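Local structure of sterol regulatory element-binding protein cleavage-activating protein (Schizosaccharomyces pombe, 4YHC) at residues A[41-46]-A[63-68]; A[79-84]-A[88-93]; A[142-145]-A[149-152]; A[230-235]-A[280-285]; A[412-417]-A[460-465]. The protein serves as an escort protein required for sre1 processing when sterol or oxygen is low, the chain described here being its WD40 domain. The protein carries 9 engineered substitutions. All blocks are in the same frame, centred on the assembly; numbering follows the deposited sequence.

Contact 1. Residues A[41-46]-A[63-68]; sequences NYKTFA and CTKLVL
Lys65 reaches across to Thr44 and Lys43 with the outer half of its side chain; CB and CG only carry it there. From CB, which points at the other segment, CG sets off anti to the carbonyl carbon (chi1 -63°), and the chain then runs nearly straight as far as CE. CD passes the methyl of Thr44, 4.0 Å from its CG2, and one bond further on CE lies 3.8 Å from Thr44 OG1. A bend at the last torsion (chi4 -132°) then sets NZ 3.5 Å from that same Thr44 OG1, which is hydrogen-bonded to Gly86 O. The lysine thereby spans a strand of its own sheet: strand 54-58 runs between 44-49 and 63-68 in this four-stranded antiparallel blade of the propeller, within the predicted first WD repeat, and Lys65 and Leu66 form a classic beta bulge opposite Val56. At its tip, Lys65 NZ lies 3.3 Å from Lys43 NZ, the two side chains meeting at about a right angle. Both ammonium groups make salt bridges to Glu103 OE1, so this carboxylate probably offsets much of the charge that the pair brings together. An alanine at Lys65 would remove everything beyond CB and is likely to leave Glu103 with one cationic partner fewer and the Thr44 methyl without the aliphatic chain beside it. Lys43 arrives from a chain bend fixed by an Asx turn, in which Asn41 OD1 accepts from Lys43 N at 3.1 Å, with the donor well above the plane of the amide carbonyl.

Contact 2. Residues A[79-84]-A[88-93]; sequences AIALDP and YVSLFS
Asp83 turns its CG between its own backbone N and carbonyl carbon (chi1 84°), which carries the carboxylate across to the backbone of Tyr88, whose own CG, anti to the carbonyl carbon, leaves Tyr88 CD2 3.7 Å from Asp83 OD1. Asp83 OD1 accepts from Tyr88 N at 2.7 Å, approached on the anti side and 30° out of the carboxylate plane. The same oxygen takes Asn87 N and OD2 takes Gln85 N, so one side chain ties down the turn, while Asp83 N donates to Tyr88 O. An alanine in place of Asp83 would probably leave the N-H groups of Gln85, Asn87 and Tyr88 without their carboxylate acceptor and the turn freer to move. Beyond it the strands zip up antiparallel. Ala81 pairs with Ser90 through two bonds, Ser90 N to Ala81 O being 2.8 Å, and Ala79 pairs with Phe92 in the same way. On one face Ile80 CG1 rests against Val89 CG1 at 3.6 Å and, alongside Leu91, touches its CD2 at 3.8 Å; Ile80 also packs on Val48 of the preceding sheet. The other face carries Ala79, Ala81, Ser90 and Phe92 toward strand 121-127, where Ser90 OG is hydrogen-bonded to Trp125 NE1. Sandwiched between sheets before and after it in sequence, this beta hairpin of the first two strands is characteristic of a WD40 propeller blade.

Contact 3. Residues A[142-145]-A[149-152]; sequences VVES and IQVF
Val142 and Gln150 are an antiparallel hydrogen-bonded pair in the hairpin of strands 136-144 and 148-156, the two middle strands of a four-stranded propeller blade in the predicted third WD repeat. Both backbone polar groups of each residue are spent on the other: Val142 N reaches Gln150 O at 2.8 Å, and Gln150 N returns to Val142 O at 2.9 Å, the first bond almost straight at 173°. The next pair, Val143 and Ile149, is non-hydrogen-bonded; the backbone of Val143 bonds to Asn122 on one flank and that of Ile149 to Phe169 on the other. Val142 O also receives a CA-H...O contact from Ile149 CA, at 3.4 Å. Among the side chains, Gln150 extends beyond CG and offers NE2 to Glu144 OE2 at 3.1 Å. This bond is weak, bent to 135° at the hydrogen, with amide and carboxylate planes turned 60° apart. NE2 has a second weak bond, to His114 O, so the NH2 group divides itself between two acceptors and is held firmly by neither. The firmer hold on Glu144 is at its other oxygen, OE1, which is hydrogen-bonded to Ser119 OG; Lys116 NZ stands off OE2 as a long, weak ion pair. The carboxylate, though buried, thus has polar company at both oxygens. On the opposite face, Val143 CG1 meets Ile149 CG1 at 4.2 Å, and Val143 packs on Ile175 and Ser178 of the following sheet. On the face that carries Gln150, the methyl Val142 CG2 comes obliquely to the Phe152 ring, 3.9 Å from its CE1.

Contact 4. Residues A[230-235]-A[280-285]; sequences IAMADI and GQFRVS
The methyl group of Ala233 sits almost exactly above the middle of the Phe282 ring: its CB is 3.6 Å from the ring centroid and only 6° off the ring normal, a CH-pi contact with very little offset. Ala233 CA covers the same ring nearer its rim, 3.7 Å from Phe282 CD2. The neighbouring residue takes a different side. Met232 crosses the phenyl group at about a right angle, its CG 3.5 Å from Phe282 CE2, and its SD lies at the ring edge, in the plane and 5.0 Å from the centroid, a Met-aromatic contact. Met232 and Ala233 belong to a short 3-10 turn that links strands 226-230 and 235-239 of one propeller blade, where Asp234 and Ile235 opposite Ile230 form a G1 beta bulge. Phe282 comes from strand 281-292 of the next sheet, and with CG anti to the backbone N (chi1 -168°) its ring is laid against the turn. A polar tie lies close by, as Ala233 O accepts from Asn316 ND2. At the far end of the ring, Phe282 CZ is 3.7 Å from Met232 CG.

Contact 5. Residues A[412-417]-A[460-465]; sequences VWMYSQ and VGYGSE
Two adjacent blades of the beta propeller face each other where Val412 and Met414 of strand 406-416 pack on Val460 and Tyr462 of strand 456-462. The strands belong to different sheets: their touching parts run 37° apart, and the CA atoms of Met414 and Tyr462 are 8.2 Å from each other, too far for backbone pairing, so side chains alone fill the interval. Alternate residues on each strand supply them, while Trp413 points away. At one end the methyls Val412 CG1 and Val460 CG1 touch at 3.8 Å. At the other, Met414 lies against the tyrosine ring. Its CG is turned between the backbone N and the carbonyl carbon (chi1 57°), and a bend at the last torsion folds CE over one ring face, 4.0 Å from the centroid and displaced toward the CG and CD1 side. The sulfur follows more obliquely, with SD a tight 3.3 Å from Tyr462 CD1, and the pair makes a Met-aromatic contact with a CH-pi component from the terminal methyl. Phe20 of strand 20-24 touches Val412, Met414 and Val460, closing the apolar cluster, and Phe365 packs on Met414 and Val460. No hydrogen bond passes between the two segments; the backbones of Val412 and Met414 bond to Lys425 and Arg423 within their own sheet. Cohesion between these segments therefore probably rests on dispersion and on the weak attraction of the thioether and its methyl for the electron-rich ring, and depends on close fit.

Overall arrangement
From the N terminus the five contacts follow in series, none nested in or crossing another. Contact 1 closes across the strands of the first WD repeat, skipping one between, and contact 2 closes the hairpin of the second. These two meet where Thr44 and Ala46 pack on Leu82 and Ile80. Contact 3 closes the hairpin of the third repeat, and Val142 there touches Phe92 of contact 2, so three successive blades are joined. Contacts 4 and 5 close longer loops, each bridging two sheets. Contact 5, its centre about 37 Å from that of contact 3, joins strand 406-416 to the sheet in which strand 20-24 pairs with strand 456-462, the pairing that closes the ring.

Contact 1. Residues A[41-46]-A[63-68]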
# COMPACT_ATOMS: atom_id res chain seq x y z
N ASN A 41 -0.81 -10.02 1.43
CA ASN A 41 -0.61 -11.09 0.48
C ASN A 41 -1.42 -10.86 -0.77
O ASN A 41 -1.37 -11.66 -1.64
CB ASN A 41 -0.91 -12.50 1.09
CG ASN A 41 -2.39 -12.73 1.40
OD1 ASN A 41 -3.19 -11.78 1.43
ND2 ASN A 41 -2.77 -13.99 1.70
N TYR A 42 -2.08 -9.71 -0.88
CA TYR A 42 -2.91 -9.36 -2.05
C TYR A 42 -4.07 -10.30 -2.30
O TYR A 42 -4.61 -10.36 -3.37
CB TYR A 42 -2.05 -9.14 -3.31
CG TYR A 42 -1.04 -8.05 -3.09
CD1 TYR A 42 -1.43 -6.72 -3.10
CD2 TYR A 42 0.31 -8.33 -2.80
CE1 TYR A 42 -0.51 -5.71 -2.88
CE2 TYR A 42 1.23 -7.32 -2.55
CZ TYR A 42 0.81 -6.02 -2.59
OH TYR A 42 1.70 -5.00 -2.34
N LYS A 43 -4.52 -11.01 -1.27
CA LYS A 43 -5.65 -11.89 -1.49
C LYS A 43 -6.99 -11.23 -1.31
O LYS A 43 -7.97 -11.55 -2.04
CB LYS A 43 -5.53 -13.10 -0.56
CG LYS A 43 -6.71 -14.05 -0.58
CD LYS A 43 -6.24 -15.33 0.09
CE LYS A 43 -6.47 -15.26 1.56
NZ LYS A 43 -7.87 -15.61 1.75
N THR A 44 -7.07 -10.30 -0.36
CA THR A 44 -8.35 -9.82 0.13
C THR A 44 -8.39 -8.31 0.05
O THR A 44 -7.47 -7.64 0.49
CB THR A 44 -8.62 -10.28 1.57
OG1 THR A 44 -8.59 -11.70 1.68
CG2 THR A 44 -10.04 -9.84 2.07
N PHE A 45 -9.49 -7.81 -0.51
CA PHE A 45 -9.73 -6.38 -0.74
C PHE A 45 -10.91 -5.97 0.12
O PHE A 45 -11.88 -6.74 0.23
CB PHE A 45 -10.11 -6.19 -2.21
CG PHE A 45 -10.34 -4.74 -2.62
CD1 PHE A 45 -9.28 -3.94 -2.96
CD2 PHE A 45 -11.60 -4.24 -2.67
CE1 PHE A 45 -9.48 -2.62 -3.39
CE2 PHE A 45 -11.83 -2.94 -3.06
CZ PHE A 45 -10.78 -2.13 -3.45
N ALA A 46 -10.85 -4.77 0.68
CA ALA A 46 -11.99 -4.19 1.40
C ALA A 46 -12.28 -2.76 0.96
O ALA A 46 -11.34 -1.97 0.75
CB ALA A 46 -11.70 -4.19 2.88
N CYS A 63 -15.23 -13.18 -5.60
CA CYS A 63 -16.45 -13.21 -4.81
C CYS A 63 -16.38 -12.48 -3.51
O CYS A 63 -15.30 -12.20 -2.96
CB CYS A 63 -16.88 -14.63 -4.54
SG CYS A 63 -15.61 -15.51 -3.69
N THR A 64 -17.58 -12.19 -3.04
CA THR A 64 -17.81 -11.51 -1.83
C THR A 64 -17.56 -12.43 -0.65
O THR A 64 -18.02 -13.54 -0.63
CB THR A 64 -19.28 -11.03 -1.86
OG1 THR A 64 -19.46 -10.17 -3.00
CG2 THR A 64 -19.56 -10.24 -0.73
N LYS A 65 -16.85 -11.93 0.35
CA LYS A 65 -16.64 -12.65 1.55
C LYS A 65 -17.55 -12.12 2.66
O LYS A 65 -18.01 -12.87 3.48
CB LYS A 65 -15.19 -12.53 2.00
CG LYS A 65 -14.16 -13.12 1.06
CD LYS A 65 -12.75 -12.80 1.61
CE LYS A 65 -11.70 -13.79 1.12
NZ LYS A 65 -10.88 -14.26 2.27
N LEU A 66 -17.78 -10.81 2.71
CA LEU A 66 -18.56 -10.24 3.80
C LEU A 66 -19.08 -8.95 3.25
O LEU A 66 -18.33 -8.21 2.60
CB LEU A 66 -17.62 -9.95 5.00
CG LEU A 66 -18.07 -9.89 6.46
CD1 LEU A 66 -17.16 -9.01 7.31
CD2 LEU A 66 -19.49 -9.39 6.54
N VAL A 67 -20.35 -8.69 3.46
CA VAL A 67 -20.94 -7.47 3.05
C VAL A 67 -21.70 -7.00 4.26
O VAL A 67 -22.49 -7.79 4.82
CB VAL A 67 -21.95 -7.63 1.92
CG1 VAL A 67 -22.63 -6.31 1.66
CG2 VAL A 67 -21.28 -8.09 0.64
N LEU A 68 -21.42 -5.78 4.70
CA LEU A 68 -22.23 -5.16 5.78
C LEU A 68 -22.74 -3.83 5.34
O LEU A 68 -21.97 -2.93 5.01
CB LEU A 68 -21.50 -5.05 7.11
CG LEU A 68 -21.10 -6.39 7.78
CD1 LEU A 68 -20.14 -6.21 8.92
CD2 LEU A 68 -22.32 -7.20 8.26

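Contact 2. Residues A[79-84]-A[88-93]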
# COMPACT_ATOMS: atom_id res chain seq x y z
N ALA A 79 -11.25 3.10 12.02
CA ALA A 79 -10.15 2.42 11.28
C ALA A 79 -10.56 1.02 10.91
O ALA A 79 -11.45 0.43 11.53
CB ALA A 79 -8.89 2.32 12.13
N ILE A 80 -9.92 0.55 9.85
CA ILE A 80 -10.03 -0.82 9.39
C ILE A 80 -8.67 -1.37 9.08
O ILE A 80 -7.79 -0.62 8.70
CB ILE A 80 -10.91 -0.92 8.13
CG1 ILE A 80 -10.99 -2.38 7.70
CG2 ILE A 80 -10.35 -0.08 6.96
CD1 ILE A 80 -11.86 -2.58 6.48
N ALA A 81 -8.47 -2.67 9.26
CA ALA A 81 -7.22 -3.27 8.86
C ALA A 81 -7.40 -4.75 8.68
O ALA A 81 -8.33 -5.35 9.24
CB ALA A 81 -6.13 -2.94 9.82
N LEU A 82 -6.59 -5.32 7.79
CA LEU A 82 -6.63 -6.74 7.52
C LEU A 82 -5.40 -7.38 8.00
O LEU A 82 -4.33 -6.75 7.95
CB LEU A 82 -6.67 -6.99 6.01
CG LEU A 82 -7.95 -6.66 5.25
CD1 LEU A 82 -7.84 -5.29 4.66
CD2 LEU A 82 -8.09 -7.62 4.09
N ASP A 83 -5.50 -8.64 8.40
CA ASP A 83 -4.28 -9.33 8.73
C ASP A 83 -3.50 -9.59 7.40
O ASP A 83 -4.08 -9.53 6.30
CB ASP A 83 -4.56 -10.63 9.51
CG ASP A 83 -4.89 -11.81 8.61
OD1 ASP A 83 -6.00 -11.87 8.06
OD2 ASP A 83 -4.01 -12.67 8.47
N PRO A 84 -2.21 -9.89 7.51
CA PRO A 84 -1.42 -10.03 6.31
C PRO A 84 -1.81 -11.15 5.39
O PRO A 84 -1.55 -11.04 4.23
CB PRO A 84 0.03 -10.23 6.84
CG PRO A 84 0.01 -9.90 8.28
CD PRO A 84 -1.40 -10.06 8.73
N TYR A 88 -8.70 -12.27 8.31
CA TYR A 88 -9.36 -11.53 9.36
C TYR A 88 -9.38 -10.01 9.06
O TYR A 88 -8.45 -9.47 8.43
CB TYR A 88 -8.63 -11.79 10.71
CG TYR A 88 -8.57 -13.23 11.03
CD1 TYR A 88 -9.71 -13.92 11.52
CD2 TYR A 88 -7.44 -13.97 10.79
CE1 TYR A 88 -9.67 -15.28 11.78
CE2 TYR A 88 -7.42 -15.35 11.03
CZ TYR A 88 -8.54 -15.99 11.51
OH TYR A 88 -8.49 -17.36 11.74
N VAL A 89 -10.42 -9.35 9.50
CA VAL A 89 -10.50 -7.89 9.44
C VAL A 89 -10.74 -7.38 10.85
O VAL A 89 -11.53 -8.02 11.64
CB VAL A 89 -11.62 -7.43 8.52
CG1 VAL A 89 -11.54 -5.94 8.28
CG2 VAL A 89 -11.50 -8.07 7.15
N SER A 90 -10.06 -6.27 11.19
CA SER A 90 -10.30 -5.53 12.44
C SER A 90 -10.94 -4.24 12.13
O SER A 90 -10.39 -3.47 11.35
CB SER A 90 -9.02 -5.19 13.21
OG SER A 90 -8.08 -4.52 12.38
N LEU A 91 -12.10 -4.00 12.72
CA LEU A 91 -12.84 -2.75 12.57
C LEU A 91 -12.82 -2.01 13.93
O LEU A 91 -13.07 -2.62 14.96
CB LEU A 91 -14.27 -3.03 12.17
CG LEU A 91 -14.62 -3.74 10.88
CD1 LEU A 91 -16.13 -3.90 10.82
CD2 LEU A 91 -14.13 -2.92 9.70
N PHE A 92 -12.56 -0.72 13.91
CA PHE A 92 -12.54 0.07 15.12
C PHE A 92 -13.58 1.15 15.02
O PHE A 92 -13.53 2.00 14.10
CB PHE A 92 -11.17 0.75 15.32
CG PHE A 92 -10.10 -0.18 15.80
CD1 PHE A 92 -9.58 -1.15 14.94
CD2 PHE A 92 -9.59 -0.08 17.11
CE1 PHE A 92 -8.62 -2.03 15.39
CE2 PHE A 92 -8.62 -0.95 17.54
CZ PHE A 92 -8.16 -1.94 16.69
N SER A 93 -14.52 1.15 15.96
CA SER A 93 -15.40 2.31 16.16
C SER A 93 -14.73 3.26 17.15
O SER A 93 -13.55 3.06 17.50
CB SER A 93 -16.78 1.85 16.65
OG SER A 93 -16.65 1.22 17.93

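Contact 3. Residues A[142-145]-A[149-152]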
# COMPACT_ATOMS: atom_id res chain seq x y z
N VAL A 142 -2.20 -0.16 17.56
CA VAL A 142 -3.07 0.97 17.37
C VAL A 142 -2.29 2.22 17.63
O VAL A 142 -1.77 2.43 18.74
CB VAL A 142 -4.25 0.90 18.37
CG1 VAL A 142 -5.19 2.07 18.16
CG2 VAL A 142 -5.02 -0.38 18.12
N VAL A 143 -2.18 3.05 16.61
CA VAL A 143 -1.40 4.26 16.68
C VAL A 143 -2.32 5.45 16.61
O VAL A 143 -3.15 5.58 15.69
CB VAL A 143 -0.34 4.36 15.54
CG1 VAL A 143 0.49 5.63 15.68
CG2 VAL A 143 0.58 3.14 15.54
N GLU A 144 -2.13 6.37 17.57
CA GLU A 144 -2.93 7.59 17.63
C GLU A 144 -2.14 8.79 17.22
O GLU A 144 -0.97 8.92 17.52
CB GLU A 144 -3.46 7.81 19.04
CG GLU A 144 -4.54 6.83 19.45
CD GLU A 144 -4.99 7.08 20.87
OE1 GLU A 144 -5.54 8.20 21.11
OE2 GLU A 144 -4.76 6.18 21.74
N SER A 145 -2.78 9.68 16.51
CA SER A 145 -2.06 10.90 16.09
C SER A 145 -1.52 11.70 17.27
O SER A 145 -0.57 12.46 17.12
CB SER A 145 -2.97 11.75 15.26
OG SER A 145 -4.26 11.62 15.82
N ILE A 149 0.83 4.88 21.34
CA ILE A 149 0.85 3.62 20.64
C ILE A 149 0.51 2.52 21.61
O ILE A 149 1.26 2.30 22.59
CB ILE A 149 2.24 3.31 20.09
CG1 ILE A 149 2.66 4.37 19.11
CG2 ILE A 149 2.26 1.96 19.41
CD1 ILE A 149 4.11 4.26 18.74
N GLN A 150 -0.55 1.77 21.28
CA GLN A 150 -0.99 0.61 22.05
C GLN A 150 -0.76 -0.67 21.30
O GLN A 150 -1.03 -0.79 20.07
CB GLN A 150 -2.47 0.72 22.40
CG GLN A 150 -2.85 2.04 23.04
CD GLN A 150 -4.31 2.17 23.34
OE1 GLN A 150 -4.94 1.23 23.77
NE2 GLN A 150 -4.85 3.36 23.13
N VAL A 151 -0.28 -1.68 22.01
CA VAL A 151 -0.13 -2.99 21.39
C VAL A 151 -0.81 -4.10 22.14
O VAL A 151 -0.65 -4.26 23.34
CB VAL A 151 1.32 -3.34 20.96
CG1 VAL A 151 2.31 -2.25 21.31
CG2 VAL A 151 1.73 -4.73 21.36
N PHE A 152 -1.67 -4.79 21.38
CA PHE A 152 -2.56 -5.79 21.89
C PHE A 152 -2.07 -7.13 21.44
O PHE A 152 -1.61 -7.29 20.32
CB PHE A 152 -3.94 -5.61 21.37
CG PHE A 152 -4.64 -4.37 21.88
CD1 PHE A 152 -4.57 -3.19 21.20
CD2 PHE A 152 -5.47 -4.44 23.00
CE1 PHE A 152 -5.23 -2.06 21.63
CE2 PHE A 152 -6.17 -3.33 23.42
CZ PHE A 152 -6.06 -2.14 22.74

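Contact 4. Residues A[230-235]-A[280-285]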
# COMPACT_ATOMS: atom_id res chain seq x y z
N ILE A 230 9.92 -1.05 3.16
CA ILE A 230 9.85 -2.34 2.39
C ILE A 230 10.25 -3.36 3.45
O ILE A 230 11.44 -3.53 3.79
CB ILE A 230 10.81 -2.42 1.24
CG1 ILE A 230 10.73 -1.16 0.41
CG2 ILE A 230 10.72 -3.73 0.44
CD1 ILE A 230 9.91 -1.25 -0.78
N ALA A 231 9.25 -4.02 3.98
CA ALA A 231 9.40 -4.76 5.19
C ALA A 231 10.35 -5.96 4.98
O ALA A 231 11.27 -6.19 5.79
CB ALA A 231 8.02 -5.22 5.70
N MET A 232 10.22 -6.64 3.87
CA MET A 232 11.07 -7.85 3.71
C MET A 232 12.57 -7.56 3.51
O MET A 232 13.38 -8.48 3.65
CB MET A 232 10.60 -8.72 2.50
CG MET A 232 10.37 -7.96 1.22
SD MET A 232 9.83 -9.03 -0.17
CE MET A 232 8.99 -10.35 0.71
N ALA A 233 12.91 -6.32 3.12
CA ALA A 233 14.28 -5.87 2.93
C ALA A 233 14.81 -5.24 4.21
O ALA A 233 15.98 -4.93 4.30
CB ALA A 233 14.34 -4.88 1.74
N ASP A 234 13.92 -5.00 5.18
CA ASP A 234 14.21 -4.28 6.43
C ASP A 234 14.77 -2.82 6.10
O ASP A 234 15.78 -2.37 6.62
CB ASP A 234 15.16 -5.05 7.34
CG ASP A 234 14.83 -4.89 8.79
OD1 ASP A 234 13.96 -4.07 9.14
OD2 ASP A 234 15.38 -5.67 9.60
N ILE A 235 14.04 -2.14 5.26
CA ILE A 235 14.43 -0.83 4.79
C ILE A 235 13.32 0.15 5.07
O ILE A 235 12.15 -0.18 4.85
CB ILE A 235 14.65 -0.83 3.29
CG1 ILE A 235 15.99 -1.51 3.01
CG2 ILE A 235 14.74 0.59 2.74
CD1 ILE A 235 16.17 -1.81 1.56
N GLY A 280 22.63 -13.49 1.08
CA GLY A 280 22.64 -12.38 2.04
C GLY A 280 22.27 -11.02 1.45
O GLY A 280 22.16 -10.07 2.16
N GLN A 281 21.94 -11.00 0.18
CA GLN A 281 21.63 -9.77 -0.57
C GLN A 281 20.18 -9.70 -0.97
O GLN A 281 19.67 -10.58 -1.69
CB GLN A 281 22.40 -9.76 -1.91
CG GLN A 281 23.89 -9.73 -1.73
CD GLN A 281 24.66 -9.71 -3.00
OE1 GLN A 281 24.13 -9.92 -4.10
NE2 GLN A 281 25.94 -9.52 -2.86
N PHE A 282 19.51 -8.62 -0.57
CA PHE A 282 18.19 -8.34 -1.09
C PHE A 282 18.33 -7.65 -2.42
O PHE A 282 18.79 -6.47 -2.53
CB PHE A 282 17.38 -7.58 -0.08
CG PHE A 282 15.91 -7.51 -0.44
CD1 PHE A 282 15.47 -6.64 -1.38
CD2 PHE A 282 14.99 -8.30 0.23
CE1 PHE A 282 14.13 -6.61 -1.75
CE2 PHE A 282 13.64 -8.29 -0.12
CZ PHE A 282 13.23 -7.45 -1.14
N ARG A 283 17.96 -8.34 -3.48
CA ARG A 283 18.16 -7.82 -4.83
C ARG A 283 16.84 -7.48 -5.50
O ARG A 283 15.84 -8.16 -5.23
CB ARG A 283 18.91 -8.78 -5.71
CG ARG A 283 20.28 -9.24 -5.21
CD ARG A 283 20.80 -10.30 -6.17
NE ARG A 283 22.13 -10.78 -5.78
CZ ARG A 283 22.72 -11.88 -6.32
NH1 ARG A 283 22.15 -12.53 -7.33
NH2 ARG A 283 23.93 -12.23 -5.94
N VAL A 284 16.83 -6.38 -6.26
CA VAL A 284 15.70 -5.95 -7.07
C VAL A 284 16.14 -5.55 -8.44
O VAL A 284 17.31 -5.18 -8.65
CB VAL A 284 14.94 -4.75 -6.40
CG1 VAL A 284 14.52 -5.15 -5.01
CG2 VAL A 284 15.79 -3.47 -6.39
N SER A 285 15.24 -5.65 -9.42
CA SER A 285 15.59 -5.24 -10.75
C SER A 285 15.39 -3.72 -10.96
O SER A 285 15.96 -3.18 -11.90
CB SER A 285 14.71 -5.93 -11.80
OG SER A 285 14.90 -7.34 -11.79

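Contact 5. Residues A[412-417]-A[460-465]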
# COMPACT_ATOMS: atom_id res chain seq x y z
N VAL A 412 -8.91 5.44 -20.06
CA VAL A 412 -8.17 4.48 -19.21
C VAL A 412 -6.81 4.28 -19.78
O VAL A 412 -6.65 3.97 -20.98
CB VAL A 412 -8.86 3.14 -19.18
CG1 VAL A 412 -8.34 2.29 -18.03
CG2 VAL A 412 -10.33 3.37 -19.04
N TRP A 413 -5.78 4.47 -18.98
CA TRP A 413 -4.46 4.38 -19.57
C TRP A 413 -3.46 3.64 -18.71
O TRP A 413 -3.65 3.48 -17.50
CB TRP A 413 -3.92 5.78 -19.92
CG TRP A 413 -3.89 6.78 -18.77
CD1 TRP A 413 -4.79 7.68 -18.48
CD2 TRP A 413 -2.84 6.94 -17.81
NE1 TRP A 413 -4.41 8.41 -17.36
CE2 TRP A 413 -3.19 7.97 -16.95
CE3 TRP A 413 -1.64 6.31 -17.62
CZ2 TRP A 413 -2.38 8.38 -15.86
CZ3 TRP A 413 -0.85 6.67 -16.53
CH2 TRP A 413 -1.23 7.74 -15.69
N MET A 414 -2.35 3.26 -19.34
CA MET A 414 -1.27 2.62 -18.64
C MET A 414 0.03 3.08 -19.15
O MET A 414 0.14 3.49 -20.29
CB MET A 414 -1.37 1.11 -18.79
CG MET A 414 -1.38 0.58 -20.22
SD MET A 414 -0.91 -1.23 -20.37
CE MET A 414 0.72 -1.32 -19.68
N TYR A 415 1.04 3.01 -18.31
CA TYR A 415 2.39 3.29 -18.68
C TYR A 415 3.29 2.16 -18.13
O TYR A 415 3.31 1.90 -16.91
CB TYR A 415 2.84 4.65 -18.12
CG TYR A 415 4.25 5.05 -18.55
CD1 TYR A 415 4.51 5.42 -19.88
CD2 TYR A 415 5.29 5.07 -17.64
CE1 TYR A 415 5.81 5.78 -20.29
CE2 TYR A 415 6.57 5.39 -18.03
CZ TYR A 415 6.82 5.77 -19.35
OH TYR A 415 8.10 6.09 -19.69
N SER A 416 4.05 1.52 -19.02
CA SER A 416 5.02 0.51 -18.63
C SER A 416 6.34 1.20 -18.42
O SER A 416 6.95 1.68 -19.42
CB SER A 416 5.13 -0.55 -19.74
OG SER A 416 6.18 -1.45 -19.42
N GLN A 417 6.78 1.31 -17.15
CA GLN A 417 7.93 2.11 -16.83
C GLN A 417 9.20 1.51 -17.41
O GLN A 417 10.14 2.27 -17.68
CB GLN A 417 8.15 2.26 -15.32
CG GLN A 417 6.93 2.73 -14.56
CD GLN A 417 7.19 3.77 -13.51
OE1 GLN A 417 7.67 4.85 -13.84
NE2 GLN A 417 6.74 3.52 -12.23
N VAL A 460 -8.06 -2.33 -13.07
CA VAL A 460 -7.33 -2.02 -14.30
C VAL A 460 -5.98 -2.65 -14.20
O VAL A 460 -5.24 -2.44 -13.21
CB VAL A 460 -7.12 -0.49 -14.45
CG1 VAL A 460 -6.45 -0.10 -15.76
CG2 VAL A 460 -8.48 0.24 -14.36
N GLY A 461 -5.63 -3.44 -15.22
CA GLY A 461 -4.39 -4.19 -15.22
C GLY A 461 -3.82 -4.56 -16.56
O GLY A 461 -4.46 -4.37 -17.59
N TYR A 462 -2.62 -5.06 -16.53
CA TYR A 462 -1.89 -5.50 -17.71
C TYR A 462 -1.37 -6.92 -17.59
O TYR A 462 -0.51 -7.26 -16.75
CB TYR A 462 -0.72 -4.59 -18.08
CG TYR A 462 -0.17 -4.88 -19.39
CD1 TYR A 462 -0.89 -4.55 -20.55
CD2 TYR A 462 1.09 -5.47 -19.53
CE1 TYR A 462 -0.44 -4.85 -21.78
CE2 TYR A 462 1.57 -5.78 -20.80
CZ TYR A 462 0.79 -5.45 -21.90
OH TYR A 462 1.23 -5.71 -23.17
N GLY A 463 -1.90 -7.76 -18.44
CA GLY A 463 -1.55 -9.16 -18.37
C GLY A 463 -1.78 -9.82 -17.02
O GLY A 463 -0.98 -10.66 -16.58
N SER A 464 -2.82 -9.39 -16.33
CA SER A 464 -3.02 -9.78 -14.92
C SER A 464 -3.85 -11.06 -14.81
O SER A 464 -4.86 -11.19 -15.46
CB SER A 464 -3.74 -8.67 -14.16
OG SER A 464 -4.04 -9.06 -12.84
N GLU A 465 -3.45 -11.95 -13.91
CA GLU A 465 -4.24 -13.18 -13.65
C GLU A 465 -5.53 -12.90 -12.89
O GLU A 465 -6.35 -13.79 -12.69
CB GLU A 465 -3.46 -14.11 -12.76
CG GLU A 465 -2.20 -14.61 -13.38
CD GLU A 465 -1.33 -15.41 -12.40
OE1 GLU A 465 -1.79 -15.73 -11.27
OE2 GLU A 465 -0.18 -15.72 -12.78